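PDB 3SLI: intramolecular trans-sialidase from Macrobdella decora, which cleaves sialosides as a neuraminidase-family enzyme whose intramolecular trans-sialidase reaction releases 2,7-anhydro-Neu5Ac. Local coordinates for residues 95-100 / 276-281; 222-227 / 434-439; 327-332 / 336-341; 540-543 / 548-551. All blocks are in the same frame, centred on the assembly; numbering follows the deposited sequence.

Contact 1: residues 95-100 / 276-281; sequences DRPASV and WPRDSV
Pro97 and Arg278 approach from opposite directions, a worked example of one long side chain carrying the contact between two segments. The van der Waals part is small: the cationic end of Arg278 meets the proline ring obliquely, with NH2 of Arg278 3.7 Å from CG of Pro97. The spacing of NH2 to the neighbouring CD refines shorter still, and its exact value is doubtful. With bends at chi2 (-128°) and chi3 (-48°), the Arg278 chain brings its charged end up to the ring.

Polar contact across the segments runs through water. A single molecule lies at the edge of the guanidinium, in its plane, accepts from Arg278 NH2 at 3.0 Å and donates to Asp95 O at 2.8 Å. The carboxylate of Asp95 stays apart, OD2 being 4.9 Å from Arg278 NH2, so any attraction there would be long-range. The stronger polar grip on Arg278 comes from elsewhere, the carbonyl of Leu659 taking NH1.

Within 95-100, the turn is stiffened by Ser99 OG, which donates to Arg96 O at 2.7 Å, and by Arg96 NH2, which reaches Ala98 O at 2.9 Å.

Strand 91-96, at the margin of its six-stranded sheet in the lectin-like N-terminal domain, thus faces the loop between strands 261-264 and 292-300, while the chain around Leu659 and Lys662 binds Arg278 and Arg96 alike.

Contact 2: residues 222-227 / 434-439; sequences TGTVIS and DDEGAS
Glu436 sets its CG anti to its own carbonyl carbon (chi1 -53°) and then runs extended, which carries the carboxylate straight out to Thr222 and Thr224. Thr222 answers with OG1 lodged between its backbone N and carbonyl carbon (chi1 66°), its side chain and that of Glu436 approaching from opposite directions. Each carboxylate oxygen receives one hydroxyl: Thr222 OG1 donates to Glu436 OE2 at 2.8 Å, and Thr224 OG1 donates to Glu436 OE1 at 2.8 Å. Both donors arrive on the syn side, somewhat out of the carboxylate plane, so this paired grip should restrict rotation of the acid about its last bond. Thr222 OG1 also takes a weak bond from Thr224 N, at 3.4 Å.

The loop that presents Glu436 has the Ser-X-Asp-X-Gly-X-Ser-Trp pattern of a sialidase Asp box, here closed by a type I' turn from Asp435 to Ala438. Its aspartate bonds Ser439 twice: Asp435 OD1 accepts from Ser439 N at 2.9 Å, and Asp435 OD2 from Ser439 OG at 2.8 Å. Ser433 OG bonds Gly437 N. On the other segment, Thr222 and Thr224 belong to the connection between strands 211-219 and 225-232, and Lys249 of the next strand, 243-250, reaches over to bond Glu436 O.

Contact 3: residues 327-332 / 336-341; sequences SGFKEV and KYLKLR
Phe329 and Leu338 form the close-packed end of a beta hairpin; beside its turn the side chains make only a weak salt bridge. Leu338 CD2 sits over one face of the Phe329 ring, 4.1 Å from its centroid in a CH-pi contact, and Leu338 CG lies 3.8 Å from Phe329 CE2; Tyr427 of strand 427-433 touches both side chains. With CG anti to its carbonyl carbon (chi1 -71°), the phenyl ring lies across the partner strand, CD2 near Tyr337 C and Leu338 N. Lys330 and Tyr337 make the antiparallel hydrogen-bonded pair: Lys330 N donates to Tyr337 O at 2.9 Å and Tyr337 N returns the bond to Lys330 O at 2.9 Å. Lys339 N adds a nearly straight bond to Gly328 O, 3.2 Å long. Beside Gly328, at this same end, one water takes bonds from Gly328 N and Lys339 NZ and gives one to Phe329 O.

Nearer the turn, Glu331 and Lys336, on the same face of the sheet, meet more loosely, with Lys336 NZ 3.3 Å from OE1 of the exposed Glu331.

Further ties run to loops flanking the neighbouring strands: Lys330 NZ pairs with Asp363 and Tyr350 O, Tyr337 OH with Glu356, and Lys339 makes a cation-pi contact with Phe423. Backbone bonds thus set the register, the aromatic-aliphatic pair supplies apolar contact, and the Glu331-Lys336 pair probably adds only modest, solvent-screened attraction.

Contact 4: residues 540-543 / 548-551; sequences VTSI and TWSD
Thr541 and Ser550 lie side by side on segments running nearly antiparallel, their end-to-end directions 153° apart. Ser550 N donates to Thr541 O at 2.9 Å, in the carbonyl plane. The return bond comes from a side chain: Thr541 N donates to Ser550 OG, also at 2.9 Å, so a hydroxyl does the work that a main-chain carbonyl would do in a regular strand pair. That is possible because OG of Ser550 is tucked between its own backbone N and carbonyl carbon (chi1 54°).

The side chains continue the theme. Ser542 CB is set squarely over the six-membered ring of Trp549, 3.4 Å from its centroid and 6° off the normal, a CH-pi contact. Val540 crosses the indole at about a right angle, its CG2 3.6 Å from Trp549 CE3. Phe490 stacks on the indole as well, and Gly546 O receives NE1, fixing how the ring is turned.

Ser542 OG lies 2.8 Å from Thr548 O, though where its proton goes is not settled, and it also bonds Gly546 N. A water joins the same carbonyl to the main chain, accepting from Ile543 N and donating to Thr548 O at 3.0 Å. Thr548 OG1 pairs with Asp544. With its Ser-X-Asp-X-Gly-X-Thr-Trp sequence, this is the Asp box of sialidases, a compact turn that follows strand 538-542 in a four-stranded blade of the beta-propeller.

Overall arrangement
The four contacts illustrate a modular enzyme. Contacts 2 and 4, centres 32 Å apart, each involve an Asp box of the BNR-repeat propeller, but contact 2 uses it to reach the sheet holding strands 211-219 and 225-232, whereas contact 4 brings the end of strand 538-542 against the chain returning from its own Asp box. Contact 3, 34 Å from contact 2 between centres, is nested in the loop that contact 2 closes, in a region inserted between the paired strands 307-314 and 427-433. Contact 1 joins the lectin-like domain to the loop between strands 261-264 and 292-300, its centre 35 Å from that of contact 2. None includes the bound 2,7-anhydro-Neu5Ac.

Contact 1: residues 95-100 / 276-281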
loop_
_atom_site.group_PDB
_atom_site.type_symbol
_atom_site.label_atom_id
_atom_site.label_comp_id
_atom_site.label_asym_id
_atom_site.label_seq_id
_atom_site.Cartn_x
_atom_site.Cartn_y
_atom_site.Cartn_z
ATOM N N ASP A 95 15.296 12.921 -6.770
ATOM C CA ASP A 95 14.069 13.205 -6.034
ATOM C C ASP A 95 13.381 11.916 -5.588
ATOM O O ASP A 95 13.786 10.821 -5.975
ATOM C CB ASP A 95 13.099 14.015 -6.917
ATOM C CG ASP A 95 12.500 13.183 -8.050
ATOM O OD1 ASP A 95 13.159 13.037 -9.102
ATOM O OD2 ASP A 95 11.371 12.667 -7.881
ATOM N N ARG A 96 12.393 12.054 -4.714
ATOM C CA ARG A 96 11.594 10.917 -4.265
ATOM C C ARG A 96 10.215 11.459 -3.918
ATOM O O ARG A 96 10.087 12.370 -3.103
ATOM C CB ARG A 96 12.185 10.198 -3.043
ATOM C CG ARG A 96 11.797 8.709 -3.014
ATOM C CD ARG A 96 11.692 8.111 -1.610
ATOM N NE ARG A 96 10.457 8.509 -0.940
ATOM C CZ ARG A 96 9.774 7.742 -0.094
ATOM N NH1 ARG A 96 10.191 6.520 0.199
ATOM N NH2 ARG A 96 8.672 8.209 0.463
ATOM N N PRO A 97 9.175 10.976 -4.619
ATOM C CA PRO A 97 7.792 11.414 -4.382
ATOM C C PRO A 97 7.339 11.047 -2.970
ATOM O O PRO A 97 7.981 10.231 -2.294
ATOM C CB PRO A 97 6.993 10.608 -5.410
ATOM C CG PRO A 97 7.975 10.349 -6.500
ATOM C CD PRO A 97 9.242 10.026 -5.741
ATOM N N ALA A 98 6.265 11.691 -2.521
ATOM C CA ALA A 98 5.673 11.408 -1.219
ATOM C C ALA A 98 6.688 11.205 -0.082
ATOM O O ALA A 98 6.630 10.203 0.640
ATOM C CB ALA A 98 4.775 10.182 -1.345
ATOM N N SER A 99 7.604 12.163 0.070
ATOM C CA SER A 99 8.644 12.112 1.101
ATOM C C SER A 99 8.353 12.984 2.320
ATOM O O SER A 99 8.847 12.706 3.416
ATOM C CB SER A 99 9.990 12.534 0.507
ATOM O OG SER A 99 10.413 11.642 -0.507
ATOM N N VAL A 100 7.586 14.054 2.121
ATOM C CA VAL A 100 7.246 14.982 3.188
ATOM C C VAL A 100 5.734 15.214 3.223
ATOM O O VAL A 100 5.025 14.805 2.299
ATOM C CB VAL A 100 7.987 16.346 2.991
ATOM C CG1 VAL A 100 9.496 16.125 3.021
ATOM C CG2 VAL A 100 7.593 17.003 1.675
ATOM N N TRP A 276 14.177 -1.890 -5.727
ATOM C CA TRP A 276 13.670 -1.965 -7.093
ATOM C C TRP A 276 13.958 -0.666 -7.853
ATOM O O TRP A 276 13.752 0.426 -7.316
ATOM C CB TRP A 276 12.166 -2.257 -7.092
ATOM C CG TRP A 276 11.770 -3.182 -8.195
ATOM C CD1 TRP A 276 11.135 -2.853 -9.357
ATOM C CD2 TRP A 276 12.006 -4.593 -8.254
ATOM N NE1 TRP A 276 10.966 -3.968 -10.134
ATOM C CE2 TRP A 276 11.488 -5.053 -9.482
ATOM C CE3 TRP A 276 12.611 -5.515 -7.386
ATOM C CZ2 TRP A 276 11.547 -6.396 -9.868
ATOM C CZ3 TRP A 276 12.671 -6.852 -7.768
ATOM C CH2 TRP A 276 12.142 -7.277 -9.001
ATOM N N PRO A 277 14.455 -0.769 -9.104
ATOM C CA PRO A 277 14.758 0.426 -9.904
ATOM C C PRO A 277 13.520 1.277 -10.156
ATOM O O PRO A 277 12.407 0.763 -10.351
ATOM C CB PRO A 277 15.332 -0.156 -11.198
ATOM C CG PRO A 277 14.709 -1.526 -11.275
ATOM C CD PRO A 277 14.784 -1.996 -9.852
ATOM N N ARG A 278 13.712 2.585 -10.094
ATOM C CA ARG A 278 12.636 3.533 -10.292
ATOM C C ARG A 278 12.783 4.309 -11.604
ATOM O O ARG A 278 12.016 5.237 -11.870
ATOM C CB ARG A 278 12.571 4.489 -9.099
ATOM C CG ARG A 278 12.436 3.776 -7.743
ATOM C CD ARG A 278 11.272 4.327 -6.936
ATOM N NE ARG A 278 11.320 5.774 -6.934
ATOM C CZ ARG A 278 10.338 6.581 -7.321
ATOM N NH1 ARG A 278 9.164 6.112 -7.733
ATOM N NH2 ARG A 278 10.592 7.872 -7.417
ATOM N N ASP A 279 13.760 3.929 -12.425
ATOM C CA ASP A 279 13.969 4.599 -13.708
ATOM C C ASP A 279 12.835 4.228 -14.669
ATOM O O ASP A 279 12.154 3.220 -14.466
ATOM C CB ASP A 279 15.330 4.221 -14.309
ATOM C CG ASP A 279 15.417 2.760 -14.690
ATOM O OD1 ASP A 279 15.666 1.924 -13.800
ATOM O OD2 ASP A 279 15.232 2.444 -15.881
ATOM N N SER A 280 12.682 5.006 -15.741
ATOM C CA SER A 280 11.621 4.795 -16.729
ATOM C C SER A 280 11.531 3.397 -17.341
ATOM O O SER A 280 10.477 3.016 -17.858
ATOM C CB SER A 280 11.720 5.841 -17.845
ATOM O OG SER A 280 12.921 5.678 -18.583
ATOM N N VAL A 281 12.628 2.646 -17.327
ATOM C CA VAL A 281 12.604 1.295 -17.885
ATOM C C VAL A 281 12.422 0.227 -16.807
ATOM O O VAL A 281 11.427 -0.503 -16.819
ATOM C CB VAL A 281 13.869 0.979 -18.726
ATOM C CG1 VAL A 281 13.787 -0.435 -19.290
ATOM C CG2 VAL A 281 14.014 1.988 -19.858
HETATM O O HOH W 1 13.358 8.024 -6.145
#

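Contact 2: residues 222-227 / 434-439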
loop_
_atom_site.group_PDB
_atom_site.type_symbol
_atom_site.label_atom_id
_atom_site.label_comp_id
_atom_site.label_asym_id
_atom_site.label_seq_id
_atom_site.Cartn_x
_atom_site.Cartn_y
_atom_site.Cartn_z
ATOM N N THR A 222 -11.468 -8.771 22.232
ATOM C CA THR A 222 -10.586 -8.903 23.393
ATOM C C THR A 222 -9.803 -7.610 23.681
ATOM O O THR A 222 -9.178 -7.487 24.735
ATOM C CB THR A 222 -9.538 -10.019 23.175
ATOM O OG1 THR A 222 -8.648 -9.632 22.118
ATOM C CG2 THR A 222 -10.216 -11.335 22.797
ATOM N N GLY A 223 -9.801 -6.674 22.734
ATOM C CA GLY A 223 -9.057 -5.435 22.912
ATOM C C GLY A 223 -7.767 -5.409 22.098
ATOM O O GLY A 223 -7.187 -4.349 21.873
ATOM N N THR A 224 -7.301 -6.575 21.667
ATOM C CA THR A 224 -6.094 -6.668 20.854
ATOM C C THR A 224 -6.404 -6.103 19.468
ATOM O O THR A 224 -7.511 -6.272 18.960
ATOM C CB THR A 224 -5.642 -8.154 20.701
ATOM O OG1 THR A 224 -5.355 -8.696 21.995
ATOM C CG2 THR A 224 -4.394 -8.288 19.807
ATOM N N VAL A 225 -5.447 -5.392 18.886
ATOM C CA VAL A 225 -5.621 -4.839 17.550
ATOM C C VAL A 225 -4.685 -5.637 16.642
ATOM O O VAL A 225 -3.523 -5.881 16.999
ATOM C CB VAL A 225 -5.241 -3.330 17.474
ATOM C CG1 VAL A 225 -5.723 -2.737 16.139
ATOM C CG2 VAL A 225 -5.821 -2.550 18.657
ATOM N N ILE A 226 -5.204 -6.103 15.510
ATOM C CA ILE A 226 -4.405 -6.868 14.564
ATOM C C ILE A 226 -4.356 -6.155 13.212
ATOM O O ILE A 226 -5.193 -5.296 12.915
ATOM C CB ILE A 226 -4.926 -8.330 14.377
ATOM C CG1 ILE A 226 -6.403 -8.337 13.946
ATOM C CG2 ILE A 226 -4.700 -9.144 15.657
ATOM C CD1 ILE A 226 -6.926 -9.724 13.550
ATOM N N SER A 227 -3.334 -6.466 12.425
ATOM C CA SER A 227 -3.171 -5.860 11.118
ATOM C C SER A 227 -2.456 -6.809 10.177
ATOM O O SER A 227 -1.747 -7.725 10.609
ATOM C CB SER A 227 -2.387 -4.541 11.225
ATOM O OG SER A 227 -1.101 -4.755 11.781
ATOM N N ASP A 434 -6.899 -19.219 16.768
ATOM C CA ASP A 434 -7.629 -19.107 18.024
ATOM C C ASP A 434 -6.752 -18.497 19.123
ATOM O O ASP A 434 -7.205 -18.310 20.247
ATOM C CB ASP A 434 -8.142 -20.482 18.465
ATOM C CG ASP A 434 -9.276 -20.987 17.596
ATOM O OD1 ASP A 434 -10.239 -20.223 17.379
ATOM O OD2 ASP A 434 -9.200 -22.143 17.132
ATOM N N ASP A 435 -5.501 -18.174 18.790
ATOM C CA ASP A 435 -4.593 -17.569 19.763
ATOM C C ASP A 435 -3.991 -16.244 19.275
ATOM O O ASP A 435 -2.817 -15.952 19.525
ATOM C CB ASP A 435 -3.490 -18.557 20.156
ATOM C CG ASP A 435 -2.747 -19.122 18.959
ATOM O OD1 ASP A 435 -2.784 -18.525 17.860
ATOM O OD2 ASP A 435 -2.105 -20.175 19.125
ATOM N N GLU A 436 -4.791 -15.478 18.536
ATOM C CA GLU A 436 -4.396 -14.174 18.004
ATOM C C GLU A 436 -3.079 -14.129 17.215
ATOM O O GLU A 436 -2.247 -13.231 17.402
ATOM C CB GLU A 436 -4.403 -13.129 19.127
ATOM C CG GLU A 436 -5.731 -13.080 19.888
ATOM C CD GLU A 436 -5.814 -11.965 20.914
ATOM O OE1 GLU A 436 -4.803 -11.268 21.135
ATOM O OE2 GLU A 436 -6.900 -11.777 21.503
ATOM N N GLY A 437 -2.886 -15.117 16.347
ATOM C CA GLY A 437 -1.694 -15.144 15.522
ATOM C C GLY A 437 -0.499 -15.920 16.033
ATOM O O GLY A 437 0.521 -15.955 15.357
ATOM N N ALA A 438 -0.587 -16.507 17.225
ATOM C CA ALA A 438 0.531 -17.302 17.748
ATOM C C ALA A 438 0.717 -18.539 16.861
ATOM O O ALA A 438 1.840 -18.997 16.642
ATOM C CB ALA A 438 0.281 -17.705 19.208
ATOM N N SER A 439 -0.391 -19.065 16.339
ATOM C CA SER A 439 -0.365 -20.219 15.436
ATOM C C SER A 439 -1.577 -20.128 14.500
ATOM O O SER A 439 -2.598 -19.539 14.863
ATOM C CB SER A 439 -0.377 -21.550 16.211
ATOM O OG SER A 439 -1.599 -21.764 16.915
#

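Contact 3: residues 327-332 / 336-341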
loop_
_atom_site.group_PDB
_atom_site.type_symbol
_atom_site.label_atom_id
_atom_site.label_comp_id
_atom_site.label_asym_id
_atom_site.label_seq_id
_atom_site.Cartn_x
_atom_site.Cartn_y
_atom_site.Cartn_z
ATOM N N SER A 327 -12.610 -22.711 -12.981
ATOM C CA SER A 327 -12.661 -22.775 -11.520
ATOM C C SER A 327 -11.363 -23.295 -10.915
ATOM O O SER A 327 -11.018 -22.952 -9.781
ATOM C CB SER A 327 -13.802 -23.693 -11.072
ATOM O OG SER A 327 -13.539 -25.029 -11.471
ATOM N N GLY A 328 -10.663 -24.137 -11.672
ATOM C CA GLY A 328 -9.438 -24.739 -11.185
ATOM C C GLY A 328 -9.783 -26.068 -10.531
ATOM O O GLY A 328 -8.905 -26.797 -10.074
ATOM N N PHE A 329 -11.075 -26.381 -10.506
ATOM C CA PHE A 329 -11.590 -27.614 -9.918
ATOM C C PHE A 329 -12.259 -28.487 -10.980
ATOM O O PHE A 329 -12.632 -28.010 -12.060
ATOM C CB PHE A 329 -12.606 -27.301 -8.808
ATOM C CG PHE A 329 -11.990 -26.730 -7.554
ATOM C CD1 PHE A 329 -11.555 -25.404 -7.513
ATOM C CD2 PHE A 329 -11.844 -27.521 -6.414
ATOM C CE1 PHE A 329 -10.987 -24.879 -6.364
ATOM C CE2 PHE A 329 -11.274 -27.004 -5.254
ATOM C CZ PHE A 329 -10.843 -25.680 -5.228
ATOM N N LYS A 330 -12.396 -29.766 -10.652
ATOM C CA LYS A 330 -13.009 -30.761 -11.520
ATOM C C LYS A 330 -13.987 -31.558 -10.666
ATOM O O LYS A 330 -13.676 -31.917 -9.528
ATOM C CB LYS A 330 -11.936 -31.693 -12.082
ATOM C CG LYS A 330 -12.477 -32.921 -12.781
ATOM C CD LYS A 330 -11.365 -33.872 -13.189
ATOM C CE LYS A 330 -10.447 -33.257 -14.230
ATOM N NZ LYS A 330 -9.453 -34.252 -14.717
ATOM N N GLU A 331 -15.179 -31.803 -11.187
ATOM C CA GLU A 331 -16.157 -32.558 -10.427
ATOM C C GLU A 331 -16.073 -34.041 -10.769
ATOM O O GLU A 331 -16.174 -34.434 -11.935
ATOM C CB GLU A 331 -17.569 -32.032 -10.673
ATOM C CG GLU A 331 -18.586 -32.557 -9.680
ATOM C CD GLU A 331 -19.990 -32.087 -9.984
ATOM O OE1 GLU A 331 -20.370 -30.989 -9.520
ATOM O OE2 GLU A 331 -20.716 -32.818 -10.692
ATOM N N VAL A 332 -15.828 -34.849 -9.745
ATOM C CA VAL A 332 -15.744 -36.290 -9.892
ATOM C C VAL A 332 -16.574 -36.868 -8.754
ATOM O O VAL A 332 -16.390 -36.497 -7.590
ATOM C CB VAL A 332 -14.293 -36.800 -9.778
ATOM C CG1 VAL A 332 -14.270 -38.321 -9.846
ATOM C CG2 VAL A 332 -13.433 -36.210 -10.884
ATOM N N LYS A 336 -16.321 -31.658 -5.916
ATOM C CA LYS A 336 -15.300 -30.861 -6.596
ATOM C C LYS A 336 -13.923 -31.053 -5.960
ATOM O O LYS A 336 -13.787 -30.967 -4.737
ATOM C CB LYS A 336 -15.676 -29.379 -6.557
ATOM C CG LYS A 336 -16.773 -29.019 -7.522
ATOM C CD LYS A 336 -17.169 -27.563 -7.405
ATOM C CE LYS A 336 -18.084 -27.158 -8.555
ATOM N NZ LYS A 336 -19.300 -28.015 -8.661
ATOM N N TYR A 337 -12.915 -31.319 -6.790
ATOM C CA TYR A 337 -11.543 -31.512 -6.326
ATOM C C TYR A 337 -10.598 -30.641 -7.148
ATOM O O TYR A 337 -10.856 -30.386 -8.326
ATOM C CB TYR A 337 -11.099 -32.970 -6.496
ATOM C CG TYR A 337 -11.898 -34.005 -5.731
ATOM C CD1 TYR A 337 -11.839 -34.078 -4.341
ATOM C CD2 TYR A 337 -12.668 -34.955 -6.410
ATOM C CE1 TYR A 337 -12.522 -35.073 -3.644
ATOM C CE2 TYR A 337 -13.354 -35.953 -5.727
ATOM C CZ TYR A 337 -13.276 -36.011 -4.346
ATOM O OH TYR A 337 -13.946 -37.009 -3.670
ATOM N N LEU A 338 -9.511 -30.181 -6.526
ATOM C CA LEU A 338 -8.504 -29.367 -7.205
ATOM C C LEU A 338 -7.872 -30.243 -8.277
ATOM O O LEU A 338 -7.485 -31.380 -7.996
ATOM C CB LEU A 338 -7.417 -28.931 -6.221
ATOM C CG LEU A 338 -7.488 -27.559 -5.561
ATOM C CD1 LEU A 338 -6.418 -27.457 -4.489
ATOM C CD2 LEU A 338 -7.293 -26.477 -6.605
ATOM N N LYS A 339 -7.764 -29.732 -9.498
ATOM C CA LYS A 339 -7.182 -30.524 -10.571
ATOM C C LYS A 339 -5.711 -30.220 -10.791
ATOM O O LYS A 339 -5.252 -29.114 -10.521
ATOM C CB LYS A 339 -7.991 -30.395 -11.868
ATOM C CG LYS A 339 -8.029 -29.024 -12.525
ATOM C CD LYS A 339 -9.017 -29.044 -13.689
ATOM C CE LYS A 339 -8.898 -27.811 -14.567
ATOM N NZ LYS A 339 -9.953 -27.767 -15.628
ATOM N N LEU A 340 -4.976 -31.213 -11.278
ATOM C CA LEU A 340 -3.546 -31.077 -11.511
ATOM C C LEU A 340 -3.145 -31.631 -12.862
ATOM O O LEU A 340 -3.789 -32.535 -13.404
ATOM C CB LEU A 340 -2.759 -31.825 -10.427
ATOM C CG LEU A 340 -2.932 -31.399 -8.968
ATOM C CD1 LEU A 340 -2.238 -32.405 -8.063
ATOM C CD2 LEU A 340 -2.381 -29.987 -8.760
ATOM N N ARG A 341 -2.058 -31.082 -13.385
ATOM C CA ARG A 341 -1.500 -31.478 -14.665
ATOM C C ARG A 341 -0.109 -32.071 -14.440
ATOM O O ARG A 341 0.748 -31.431 -13.815
ATOM C CB ARG A 341 -1.377 -30.253 -15.570
ATOM C CG ARG A 341 -0.571 -30.512 -16.812
ATOM C CD ARG A 341 -0.220 -29.250 -17.557
ATOM N NE ARG A 341 0.781 -29.554 -18.574
ATOM C CZ ARG A 341 2.089 -29.415 -18.399
ATOM N NH1 ARG A 341 2.567 -28.957 -17.248
ATOM N NH2 ARG A 341 2.927 -29.791 -19.353
HETATM O O HOH W 2 -5.830 -26.682 -9.951
HETATM O O HOH W 3 -11.398 -25.924 -13.698
#

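Contact 4: residues 540-543 / 548-551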
loop_
_atom_site.group_PDB
_atom_site.type_symbol
_atom_site.label_atom_id
_atom_site.label_comp_id
_atom_site.label_asym_id
_atom_site.label_seq_id
_atom_site.Cartn_x
_atom_site.Cartn_y
_atom_site.Cartn_z
ATOM N N VAL A 540 -25.129 -0.658 -2.236
ATOM C CA VAL A 540 -26.100 -1.723 -2.467
ATOM C C VAL A 540 -26.590 -2.152 -1.093
ATOM O O VAL A 540 -25.840 -2.068 -0.115
ATOM C CB VAL A 540 -25.523 -2.940 -3.227
ATOM C CG1 VAL A 540 -25.229 -2.562 -4.670
ATOM C CG2 VAL A 540 -24.279 -3.485 -2.539
ATOM N N THR A 541 -27.842 -2.596 -1.016
ATOM C CA THR A 541 -28.440 -3.011 0.254
ATOM C C THR A 541 -29.037 -4.421 0.205
ATOM O O THR A 541 -29.496 -4.869 -0.847
ATOM C CB THR A 541 -29.537 -2.003 0.690
ATOM O OG1 THR A 541 -28.985 -0.681 0.728
ATOM C CG2 THR A 541 -30.099 -2.348 2.075
ATOM N N SER A 542 -28.964 -5.128 1.330
ATOM C CA SER A 542 -29.500 -6.477 1.457
ATOM C C SER A 542 -30.340 -6.549 2.718
ATOM O O SER A 542 -29.909 -6.101 3.788
ATOM C CB SER A 542 -28.381 -7.509 1.559
ATOM O OG SER A 542 -28.900 -8.828 1.652
ATOM N N ILE A 543 -31.529 -7.135 2.588
ATOM C CA ILE A 543 -32.460 -7.297 3.700
ATOM C C ILE A 543 -32.562 -8.779 4.052
ATOM O O ILE A 543 -33.339 -9.157 4.922
ATOM C CB ILE A 543 -33.887 -6.794 3.336
ATOM C CG1 ILE A 543 -33.822 -5.429 2.663
ATOM C CG2 ILE A 543 -34.727 -6.635 4.595
ATOM C CD1 ILE A 543 -33.169 -4.369 3.507
ATOM N N THR A 548 -29.283 -11.642 -1.375
ATOM C CA THR A 548 -29.646 -10.886 -2.575
ATOM C C THR A 548 -29.356 -9.413 -2.282
ATOM O O THR A 548 -29.456 -8.974 -1.123
ATOM C CB THR A 548 -31.141 -11.079 -2.993
ATOM O OG1 THR A 548 -32.012 -10.557 -1.982
ATOM C CG2 THR A 548 -31.449 -12.552 -3.229
ATOM N N TRP A 549 -29.014 -8.658 -3.325
ATOM C CA TRP A 549 -28.671 -7.242 -3.195
ATOM C C TRP A 549 -29.405 -6.342 -4.188
ATOM O O TRP A 549 -29.670 -6.739 -5.330
ATOM C CB TRP A 549 -27.161 -7.079 -3.386
ATOM C CG TRP A 549 -26.364 -7.818 -2.346
ATOM C CD1 TRP A 549 -26.014 -9.136 -2.360
ATOM C CD2 TRP A 549 -25.887 -7.283 -1.106
ATOM N NE1 TRP A 549 -25.356 -9.462 -1.192
ATOM C CE2 TRP A 549 -25.265 -8.342 -0.407
ATOM C CE3 TRP A 549 -25.931 -6.013 -0.515
ATOM C CZ2 TRP A 549 -24.688 -8.166 0.860
ATOM C CZ3 TRP A 549 -25.357 -5.839 0.743
ATOM C CH2 TRP A 549 -24.743 -6.912 1.416
ATOM N N SER A 550 -29.714 -5.124 -3.754
ATOM C CA SER A 550 -30.394 -4.160 -4.612
ATOM C C SER A 550 -29.441 -3.663 -5.697
ATOM O O SER A 550 -28.246 -3.970 -5.680
ATOM C CB SER A 550 -30.896 -2.975 -3.794
ATOM O OG SER A 550 -29.855 -2.387 -3.025
ATOM N N ASP A 551 -29.976 -2.898 -6.642
ATOM C CA ASP A 551 -29.167 -2.349 -7.728
ATOM C C ASP A 551 -28.264 -1.267 -7.149
ATOM O O ASP A 551 -28.558 -0.703 -6.092
ATOM C CB ASP A 551 -30.063 -1.727 -8.810
ATOM C CG ASP A 551 -31.023 -2.727 -9.442
ATOM O OD1 ASP A 551 -30.722 -3.939 -9.484
ATOM O OD2 ASP A 551 -32.089 -2.287 -9.912
HETATM O O HOH W 4 -32.133 -8.004 -0.056
#